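Local structure of A1 protein (Enterobacteria phage Qbeta, 3RLK) at residues A[68-82]-A[89-102]. The protein is a minor structural protein of the phage, made by read-through of the coat protein stop codon, and is probably needed for infection. Numbering follows the deposited sequence.
Sequences KDLLGNTKWRDWDSR and RGCRGNGYIDLDAT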
ATOM      1  N   LYS A  68     -15.283  -7.644   0.451  1.00 13.46           N
ATOM      2  CA  LYS A  68     -15.395  -8.859  -0.404  1.00 15.77           C
ATOM      3  C   LYS A  68     -14.928  -8.560  -1.841  1.00 16.54           C
ATOM      4  O   LYS A  68     -14.546  -9.505  -2.552  1.00 14.92           O
ATOM      5  CB  LYS A  68     -16.788  -9.481  -0.407  1.00 18.09           C
ATOM      6  CG  LYS A  68     -17.914  -8.697  -1.132  1.00 23.35           C
ATOM      7  CD  LYS A  68     -19.122  -9.546  -1.440  1.00 31.58           C
ATOM      8  CE  LYS A  68     -19.785  -9.047  -2.721  1.00 34.89           C
ATOM      9  NZ  LYS A  68     -20.562  -7.784  -2.488  1.00 39.96           N
ATOM     10  N   ASP A  69     -14.918  -7.289  -2.270  1.00 14.61           N
ATOM     11  CA  ASP A  69     -14.465  -7.005  -3.658  1.00 14.72           C
ATOM     12  C   ASP A  69     -13.017  -7.410  -3.929  1.00 14.85           C
ATOM     13  O   ASP A  69     -12.642  -7.709  -5.087  1.00 15.61           O
ATOM     14  CB  ASP A  69     -14.566  -5.503  -3.999  1.00 14.85           C
ATOM     15  CG  ASP A  69     -15.996  -5.016  -4.001  1.00 17.38           C
ATOM     16  OD1 ASP A  69     -16.859  -5.905  -4.250  1.00 16.00           O
ATOM     17  OD2 ASP A  69     -16.268  -3.829  -3.685  1.00 14.93           O
ATOM     18  N   LEU A  70     -12.218  -7.404  -2.860  1.00 12.79           N
ATOM     19  CA  LEU A  70     -10.783  -7.656  -2.968  1.00 11.51           C
ATOM     20  C   LEU A  70     -10.394  -9.080  -2.671  1.00 11.43           C
ATOM     21  O   LEU A  70      -9.185  -9.391  -2.749  1.00 10.54           O
ATOM     22  CB  LEU A  70     -10.027  -6.730  -2.011  1.00 11.78           C
ATOM     23  CG  LEU A  70     -10.464  -5.266  -2.020  1.00 15.58           C
ATOM     24  CD1 LEU A  70      -9.748  -4.465  -0.943  1.00 13.68           C
ATOM     25  CD2 LEU A  70     -10.242  -4.545  -3.385  1.00 10.69           C
ATOM     26  N   LEU A  71     -11.387  -9.897  -2.259  1.00 10.68           N
ATOM     27  CA  LEU A  71     -11.169 -11.266  -1.819  1.00 11.64           C
ATOM     28  C   LEU A  71     -11.658 -12.283  -2.878  1.00 12.37           C
ATOM     29  O   LEU A  71     -12.443 -11.948  -3.757  1.00 14.32           O
ATOM     30  CB  LEU A  71     -11.861 -11.581  -0.523  1.00 11.51           C
ATOM     31  CG  LEU A  71     -11.347 -10.702   0.660  1.00  9.17           C
ATOM     32  CD1 LEU A  71     -12.100 -11.164   1.909  1.00 15.89           C
ATOM     33  CD2 LEU A  71      -9.824 -10.662   0.911  1.00 10.42           C
ATOM     34  N   GLY A  72     -11.070 -13.464  -2.879  1.00 13.41           N
ATOM     35  CA  GLY A  72     -11.531 -14.474  -3.821  1.00 14.03           C
ATOM     36  C   GLY A  72     -10.765 -15.718  -3.556  1.00 15.54           C
ATOM     37  O   GLY A  72     -10.394 -15.983  -2.392  1.00 14.18           O
ATOM     38  N   ASN A  73     -10.538 -16.499  -4.618  1.00 13.78           N
ATOM     39  CA  ASN A  73      -9.823 -17.757  -4.433  1.00 16.04           C
ATOM     40  C   ASN A  73      -8.406 -17.920  -5.018  1.00 17.13           C
ATOM     41  O   ASN A  73      -7.875 -19.061  -5.148  1.00 16.59           O
ATOM     42  CB  ASN A  73     -10.744 -18.949  -4.855  1.00 12.83           C
ATOM     43  CG  ASN A  73     -11.026 -18.953  -6.347  1.00 17.85           C
ATOM     44  OD1 ASN A  73     -10.461 -18.160  -7.087  1.00 16.40           O
ATOM     45  ND2 ASN A  73     -11.893 -19.824  -6.788  1.00 21.34           N
ATOM     46  N   THR A  74      -7.770 -16.807  -5.365  1.00 14.87           N
ATOM     47  CA  THR A  74      -6.422 -16.874  -5.899  1.00 16.92           C
ATOM     48  C   THR A  74      -5.349 -16.613  -4.799  1.00 16.67           C
ATOM     49  O   THR A  74      -5.679 -16.141  -3.692  1.00 16.85           O
ATOM     50  CB  THR A  74      -6.282 -15.925  -7.087  1.00 17.75           C
ATOM     51  OG1 THR A  74      -6.272 -14.573  -6.613  1.00 17.62           O
ATOM     52  CG2 THR A  74      -7.426 -16.117  -8.106  1.00 15.70           C
ATOM     53  N   LYS A  75      -4.087 -16.931  -5.082  1.00 15.98           N
ATOM     54  CA  LYS A  75      -3.098 -16.796  -4.030  1.00 17.27           C
ATOM     55  C   LYS A  75      -2.572 -15.344  -3.851  1.00 16.53           C
ATOM     56  O   LYS A  75      -2.317 -14.674  -4.822  1.00 14.98           O
ATOM     57  CB  LYS A  75      -2.009 -17.858  -4.152  1.00 20.33           C
ATOM     58  CG  LYS A  75      -1.026 -17.762  -5.220  1.00 25.29           C
ATOM     59  CD  LYS A  75      -0.061 -18.957  -4.937  1.00 31.92           C
ATOM     60  CE  LYS A  75       1.165 -19.079  -5.871  1.00 34.93           C
ATOM     61  NZ  LYS A  75       1.603 -20.515  -5.912  1.00 35.06           N
ATOM     62  N   TRP A  76      -2.394 -14.894  -2.606  1.00 15.72           N
ATOM     63  CA  TRP A  76      -1.680 -13.648  -2.375  1.00 14.63           C
ATOM     64  C   TRP A  76      -0.202 -13.895  -2.689  1.00 14.93           C
ATOM     65  O   TRP A  76       0.282 -15.043  -2.494  1.00 14.28           O
ATOM     66  CB  TRP A  76      -1.762 -13.276  -0.879  1.00 13.83           C
ATOM     67  CG  TRP A  76      -3.130 -13.019  -0.468  1.00 15.10           C
ATOM     68  CD1 TRP A  76      -3.956 -13.860   0.294  1.00 16.37           C
ATOM     69  CD2 TRP A  76      -3.863 -11.838  -0.711  1.00 14.83           C
ATOM     70  NE1 TRP A  76      -5.167 -13.258   0.474  1.00 15.46           N
ATOM     71  CE2 TRP A  76      -5.159 -12.023  -0.137  1.00 10.97           C
ATOM     72  CE3 TRP A  76      -3.581 -10.646  -1.392  1.00 17.13           C
ATOM     73  CZ2 TRP A  76      -6.140 -11.032  -0.178  1.00 13.50           C
ATOM     74  CZ3 TRP A  76      -4.572  -9.653  -1.458  1.00 13.49           C
ATOM     75  CH2 TRP A  76      -5.842  -9.856  -0.862  1.00 12.06           C
ATOM     76  N   ARG A  77       0.519 -12.843  -3.134  1.00 13.56           N
ATOM     77  CA  ARG A  77       1.978 -12.904  -3.305  1.00 13.58           C
ATOM     78  C   ARG A  77       2.653 -13.220  -1.955  1.00 13.28           C
ATOM     79  O   ARG A  77       3.605 -13.958  -1.937  1.00 14.35           O
ATOM     80  CB  ARG A  77       2.547 -11.582  -3.906  1.00 13.80           C
ATOM     81  CG  ARG A  77       2.377 -11.435  -5.396  1.00 14.27           C
ATOM     82  CD  ARG A  77       3.381 -12.277  -6.162  1.00 19.39           C
ATOM     83  NE  ARG A  77       3.316 -11.896  -7.567  1.00 20.37           N
ATOM     84  CZ  ARG A  77       2.482 -12.457  -8.433  1.00 20.02           C
ATOM     85  NH1 ARG A  77       1.668 -13.422  -7.997  1.00 19.89           N
ATOM     86  NH2 ARG A  77       2.448 -12.076  -9.718  1.00 15.93           N
ATOM     87  N   ASP A  78       2.170 -12.602  -0.857  1.00 13.65           N
ATOM     88  CA  ASP A  78       2.684 -12.834   0.507  1.00 12.80           C
ATOM     89  C   ASP A  78       4.202 -12.638   0.500  1.00 13.87           C
ATOM     90  O   ASP A  78       4.933 -13.470   0.955  1.00 12.55           O
ATOM     91  CB  ASP A  78       2.222 -14.243   1.026  1.00 14.44           C
ATOM     92  CG  ASP A  78       2.511 -14.436   2.536  1.00 16.93           C
ATOM     93  OD1 ASP A  78       2.674 -13.431   3.297  1.00 15.34           O
ATOM     94  OD2 ASP A  78       2.628 -15.579   2.966  1.00 22.14           O
ATOM     95  N   TRP A  79       4.637 -11.484  -0.035  1.00 14.33           N
ATOM     96  CA  TRP A  79       6.038 -11.179  -0.306  1.00 14.98           C
ATOM     97  C   TRP A  79       6.928 -11.374   0.921  1.00 15.35           C
ATOM     98  O   TRP A  79       8.040 -11.947   0.815  1.00 15.21           O
ATOM     99  CB  TRP A  79       6.105  -9.705  -0.749  1.00 14.81           C
ATOM    100  CG  TRP A  79       5.294  -9.291  -1.984  1.00 11.75           C
ATOM    101  CD1 TRP A  79       4.020  -8.722  -2.027  1.00  8.13           C
ATOM    102  CD2 TRP A  79       5.696  -9.456  -3.341  1.00 14.68           C
ATOM    103  NE1 TRP A  79       3.658  -8.462  -3.328  1.00 12.42           N
ATOM    104  CE2 TRP A  79       4.660  -8.911  -4.162  1.00 14.16           C
ATOM    105  CE3 TRP A  79       6.864  -9.987  -3.961  1.00 14.90           C
ATOM    106  CZ2 TRP A  79       4.741  -8.893  -5.593  1.00 14.58           C
ATOM    107  CZ3 TRP A  79       6.961  -9.962  -5.376  1.00 17.32           C
ATOM    108  CH2 TRP A  79       5.902  -9.382  -6.180  1.00 11.82           C
ATOM    109  N   ASP A  80       6.440 -10.934   2.092  1.00 14.47           N
ATOM    110  CA  ASP A  80       7.202 -10.943   3.341  1.00 15.73           C
ATOM    111  C   ASP A  80       6.796 -12.071   4.296  1.00 16.03           C
ATOM    112  O   ASP A  80       7.151 -12.045   5.497  1.00 15.56           O
ATOM    113  CB  ASP A  80       7.129  -9.541   4.016  1.00 14.46           C
ATOM    114  CG  ASP A  80       5.719  -9.052   4.209  1.00 18.80           C
ATOM    115  OD1 ASP A  80       4.786  -9.881   4.043  1.00 19.24           O
ATOM    116  OD2 ASP A  80       5.509  -7.841   4.587  1.00 17.46           O
ATOM    117  N   SER A  81       6.037 -13.055   3.776  1.00 16.24           N
ATOM    118  CA  SER A  81       5.571 -14.234   4.541  1.00 17.06           C
ATOM    119  C   SER A  81       4.685 -13.954   5.756  1.00 16.20           C
ATOM    120  O   SER A  81       4.495 -14.818   6.613  1.00 17.81           O
ATOM    121  CB  SER A  81       6.774 -15.054   4.963  1.00 18.25           C
ATOM    122  OG  SER A  81       7.318 -15.687   3.818  1.00 22.88           O
ATOM    123  N   ARG A  82       4.109 -12.766   5.843  1.00 15.17           N
ATOM    124  CA  ARG A  82       3.286 -12.457   7.028  1.00 14.81           C
ATOM    125  C   ARG A  82       1.976 -13.244   7.109  1.00 15.33           C
ATOM    126  O   ARG A  82       1.307 -13.297   8.176  1.00 15.21           O
ATOM    127  CB  ARG A  82       3.031 -10.952   7.080  1.00 14.41           C
ATOM    128  CG  ARG A  82       4.314 -10.150   7.309  1.00 12.33           C
ATOM    129  CD  ARG A  82       4.011  -8.641   7.569  1.00 11.26           C
ATOM    130  NE  ARG A  82       3.341  -8.018   6.391  1.00 13.67           N
ATOM    131  CZ  ARG A  82       2.029  -7.789   6.246  1.00 11.60           C
ATOM    132  NH1 ARG A  82       1.125  -8.050   7.225  1.00  9.48           N
ATOM    133  NH2 ARG A  82       1.606  -7.268   5.058  1.00 12.46           N
ATOM    134  N   ARG A  89      -8.520 -16.231   3.661  1.00 15.59           N
ATOM    135  CA  ARG A  89      -9.279 -15.999   2.446  1.00 16.30           C
ATOM    136  C   ARG A  89      -8.236 -15.505   1.374  1.00 15.83           C
ATOM    137  O   ARG A  89      -7.240 -14.822   1.702  1.00 15.17           O
ATOM    138  CB  ARG A  89     -10.467 -15.025   2.705  1.00 17.85           C
ATOM    139  CG  ARG A  89     -11.437 -14.867   1.506  1.00 23.95           C
ATOM    140  CD  ARG A  89     -12.376 -16.068   1.177  1.00 27.15           C
ATOM    141  NE  ARG A  89     -11.814 -17.096   0.309  1.00 29.54           N
ATOM    142  CZ  ARG A  89     -12.571 -17.902  -0.470  1.00 36.08           C
ATOM    143  NH1 ARG A  89     -12.035 -18.852  -1.255  1.00 27.26           N
ATOM    144  NH2 ARG A  89     -13.900 -17.739  -0.504  1.00 37.79           N
ATOM    145  N   GLY A  90      -8.436 -15.983   0.154  1.00 15.11           N
ATOM    146  CA  GLY A  90      -7.611 -15.609  -0.962  1.00 16.23           C
ATOM    147  C   GLY A  90      -7.905 -14.217  -1.510  1.00 16.19           C
ATOM    148  O   GLY A  90      -8.790 -13.469  -1.048  1.00 15.18           O
ATOM    149  N   CYS A  91      -7.104 -13.903  -2.519  1.00 15.66           N
ATOM    150  CA  CYS A  91      -7.228 -12.680  -3.243  1.00 15.52           C
ATOM    151  C   CYS A  91      -8.209 -12.815  -4.380  1.00 15.53           C
ATOM    152  O   CYS A  91      -8.294 -13.894  -5.044  1.00 14.39           O
ATOM    153  CB  CYS A  91      -5.833 -12.293  -3.715  1.00 14.88           C
ATOM    154  SG  CYS A  91      -5.654 -10.724  -4.737  1.00 17.80           S
ATOM    155  N   ARG A  92      -8.899 -11.687  -4.671  1.00 14.30           N
ATOM    156  CA  ARG A  92      -9.783 -11.617  -5.816  1.00 14.19           C
ATOM    157  C   ARG A  92      -8.993 -11.933  -7.120  1.00 15.76           C
ATOM    158  O   ARG A  92      -9.488 -12.577  -8.047  1.00 16.41           O
ATOM    159  CB  ARG A  92     -10.425 -10.221  -5.936  1.00 13.29           C
ATOM    160  CG  ARG A  92     -11.254 -10.041  -7.211  1.00 14.36           C
ATOM    161  CD  ARG A  92     -12.382 -11.086  -7.297  1.00 13.48           C
ATOM    162  NE  ARG A  92     -13.344 -10.806  -6.208  1.00 15.10           N
ATOM    163  CZ  ARG A  92     -14.672 -10.649  -6.343  1.00 15.30           C
ATOM    164  NH1 ARG A  92     -15.267 -10.836  -7.534  1.00 16.42           N
ATOM    165  NH2 ARG A  92     -15.435 -10.408  -5.235  1.00 14.02           N
ATOM    166  N   GLY A  93      -7.745 -11.501  -7.150  1.00 15.15           N
ATOM    167  CA  GLY A  93      -6.922 -11.633  -8.339  1.00 16.09           C
ATOM    168  C   GLY A  93      -7.556 -10.843  -9.467  1.00 15.15           C
ATOM    169  O   GLY A  93      -8.198  -9.764  -9.260  1.00 16.17           O
ATOM    170  N   ASN A  94      -7.412 -11.397 -10.670  1.00 16.62           N
ATOM    171  CA  ASN A  94      -7.719 -10.691 -11.926  1.00 18.36           C
ATOM    172  C   ASN A  94      -7.302  -9.194 -11.932  1.00 17.57           C
ATOM    173  O   ASN A  94      -8.093  -8.278 -12.298  1.00 18.36           O
ATOM    174  CB  ASN A  94      -9.190 -10.847 -12.321  1.00 20.42           C
ATOM    175  CG  ASN A  94      -9.413 -10.718 -13.866  1.00 25.76           C
ATOM    176  OD1 ASN A  94      -8.842 -11.479 -14.678  1.00 32.50           O
ATOM    177  ND2 ASN A  94     -10.264  -9.794 -14.254  1.00 30.14           N
ATOM    178  N   GLY A  95      -6.083  -8.960 -11.493  1.00 15.43           N
ATOM    179  CA  GLY A  95      -5.523  -7.626 -11.541  1.00 12.85           C
ATOM    180  C   GLY A  95      -5.272  -7.107 -10.129  1.00 10.33           C
ATOM    181  O   GLY A  95      -4.326  -6.344  -9.953  1.00 10.85           O
ATOM    182  N   TYR A  96      -6.080  -7.552  -9.156  1.00 10.63           N
ATOM    183  CA  TYR A  96      -5.852  -7.187  -7.703  1.00  9.87           C
ATOM    184  C   TYR A  96      -4.699  -8.026  -7.202  1.00 10.20           C
ATOM    185  O   TYR A  96      -4.579  -9.184  -7.602  1.00 10.71           O
ATOM    186  CB  TYR A  96      -7.034  -7.523  -6.822  1.00  9.10           C
ATOM    187  CG  TYR A  96      -8.124  -6.536  -6.933  1.00  9.16           C
ATOM    188  CD1 TYR A  96      -7.926  -5.214  -6.445  1.00 12.08           C
ATOM    189  CD2 TYR A  96      -9.306  -6.847  -7.589  1.00 14.09           C
ATOM    190  CE1 TYR A  96      -8.953  -4.243  -6.565  1.00 16.09           C
ATOM    191  CE2 TYR A  96     -10.348  -5.890  -7.678  1.00 16.41           C
ATOM    192  CZ  TYR A  96     -10.151  -4.604  -7.199  1.00 19.37           C
ATOM    193  OH  TYR A  96     -11.158  -3.659  -7.326  1.00 20.57           O
ATOM    194  N   ILE A  97      -3.866  -7.446  -6.354  1.00  9.10           N
ATOM    195  CA  ILE A  97      -2.669  -8.114  -5.856  1.00 11.16           C
ATOM    196  C   ILE A  97      -2.216  -7.389  -4.568  1.00 11.42           C
ATOM    197  O   ILE A  97      -2.434  -6.209  -4.419  1.00 12.74           O
ATOM    198  CB  ILE A  97      -1.529  -8.189  -6.918  1.00 12.28           C
ATOM    199  CG1 ILE A  97      -0.558  -9.358  -6.586  1.00 13.91           C
ATOM    200  CG2 ILE A  97      -0.772  -6.893  -7.058  1.00 13.54           C
ATOM    201  CD1 ILE A  97      -1.271 -10.808  -6.376  1.00 16.29           C
ATOM    202  N   ASP A  98      -1.561  -8.102  -3.667  1.00 11.92           N
ATOM    203  CA  ASP A  98      -0.973  -7.460  -2.464  1.00 12.52           C
ATOM    204  C   ASP A  98       0.416  -6.857  -2.767  1.00 13.29           C
ATOM    205  O   ASP A  98       1.163  -7.423  -3.558  1.00 11.39           O
ATOM    206  CB  ASP A  98      -0.827  -8.452  -1.280  1.00 12.73           C
ATOM    207  CG  ASP A  98      -0.088  -9.735  -1.662  1.00 17.48           C
ATOM    208  OD1 ASP A  98      -0.343 -10.295  -2.755  1.00 15.49           O
ATOM    209  OD2 ASP A  98       0.698 -10.251  -0.835  1.00 18.87           O
ATOM    210  N   LEU A  99       0.758  -5.757  -2.090  1.00 12.74           N
ATOM    211  CA  LEU A  99       2.094  -5.178  -2.166  1.00 13.34           C
ATOM    212  C   LEU A  99       2.951  -5.637  -0.971  1.00 12.66           C
ATOM    213  O   LEU A  99       2.429  -6.198  -0.002  1.00 15.44           O
ATOM    214  CB  LEU A  99       1.971  -3.643  -2.156  1.00 10.91           C
ATOM    215  CG  LEU A  99       0.940  -2.988  -3.092  1.00 13.09           C
ATOM    216  CD1 LEU A  99       1.304  -1.530  -3.056  1.00 14.10           C
ATOM    217  CD2 LEU A  99       1.022  -3.473  -4.552  1.00 14.25           C
ATOM    218  N   ASP A 100       4.265  -5.392  -1.064  1.00 13.31           N
ATOM    219  CA  ASP A 100       5.204  -5.820  -0.047  1.00 12.70           C
ATOM    220  C   ASP A 100       5.320  -4.739   1.021  1.00 12.99           C
ATOM    221  O   ASP A 100       6.113  -3.821   0.926  1.00 12.48           O
ATOM    222  CB  ASP A 100       6.522  -6.189  -0.669  1.00 12.17           C
ATOM    223  CG  ASP A 100       7.522  -6.786   0.338  1.00 15.69           C
ATOM    224  OD1 ASP A 100       7.358  -6.631   1.588  1.00 14.22           O
ATOM    225  OD2 ASP A 100       8.518  -7.345  -0.162  1.00 16.84           O
ATOM    226  N   ALA A 101       4.502  -4.850   2.080  1.00 12.17           N
ATOM    227  CA  ALA A 101       4.555  -3.792   3.166  1.00 11.98           C
ATOM    228  C   ALA A 101       5.940  -3.680   3.872  1.00 13.48           C
ATOM    229  O   ALA A 101       6.298  -2.568   4.352  1.00 16.46           O
ATOM    230  CB  ALA A 101       3.427  -4.077   4.240  1.00 13.28           C
ATOM    231  N   THR A 102       6.686  -4.775   3.913  1.00 13.72           N
ATOM    232  CA  THR A 102       8.059  -4.840   4.511  1.00 15.15           C
ATOM    233  C   THR A 102       9.033  -4.073   3.626  1.00 13.62           C
ATOM    234  O   THR A 102       9.649  -3.101   4.075  1.00 14.92           O
ATOM    235  CB  THR A 102       8.521  -6.297   4.796  1.00 14.04           C
ATOM    236  OG1 THR A 102       7.717  -6.865   5.855  1.00 15.96           O
ATOM    237  CG2 THR A 102      10.008  -6.332   5.142  1.00 16.04           C
TER
HETATM  238  O   HOH W   1     -10.800 -14.973  -7.132  1.00 17.68           O
HETATM  239  O   HOH W   2       3.438  -7.471   2.798  1.00 17.02           O
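The carboxylate of D98 takes two consecutive backbone N-H groups of 68-82: R77 N lies 2.7 Å from D98 OD1 and D78 N 2.8 Å from D98 OD2, each on a syn lone pair. CG of D98 sits between its backbone N and carbonyl carbon (chi1 52°), which turns the carboxylate to that loop. W79 NE1 bonds D98 O at 2.7 Å, the oxygen in the indole plane but the donor above the carbonyl plane. W76 NE1 also bonds a backbone oxygen, R89 O, at 2.9 Å, here in the carbonyl plane on a lone pair, while C91 CB stands 3.4 Å above the centre of the six-membered ring and C91 SG lies over the same face. Strands 71-72 and 90-91 pair antiparallel through G72 N to G90 O; T74, past the end of strand 71-72, exchanges backbone bonds with C91, and T74 OG1 adds a second donor to C91 O at 2.6 Å. R92, bent at chi2 and chi3, reaches K68 O with NH2 and L71 O with NE. At the far end D80 OD2 accepts from T102 OG1 (2.7 Å) and from R82 NE in a salt bridge; D100 OD1 caps helix 101-104, bonding Y103 N. D80 OD2 lies 3.7 Å from D100 OD1, a like-charge approach that R82 probably eases. Side chain-to-backbone bonds thus hold the irregular 73-82 loop where two-strand pairing ends.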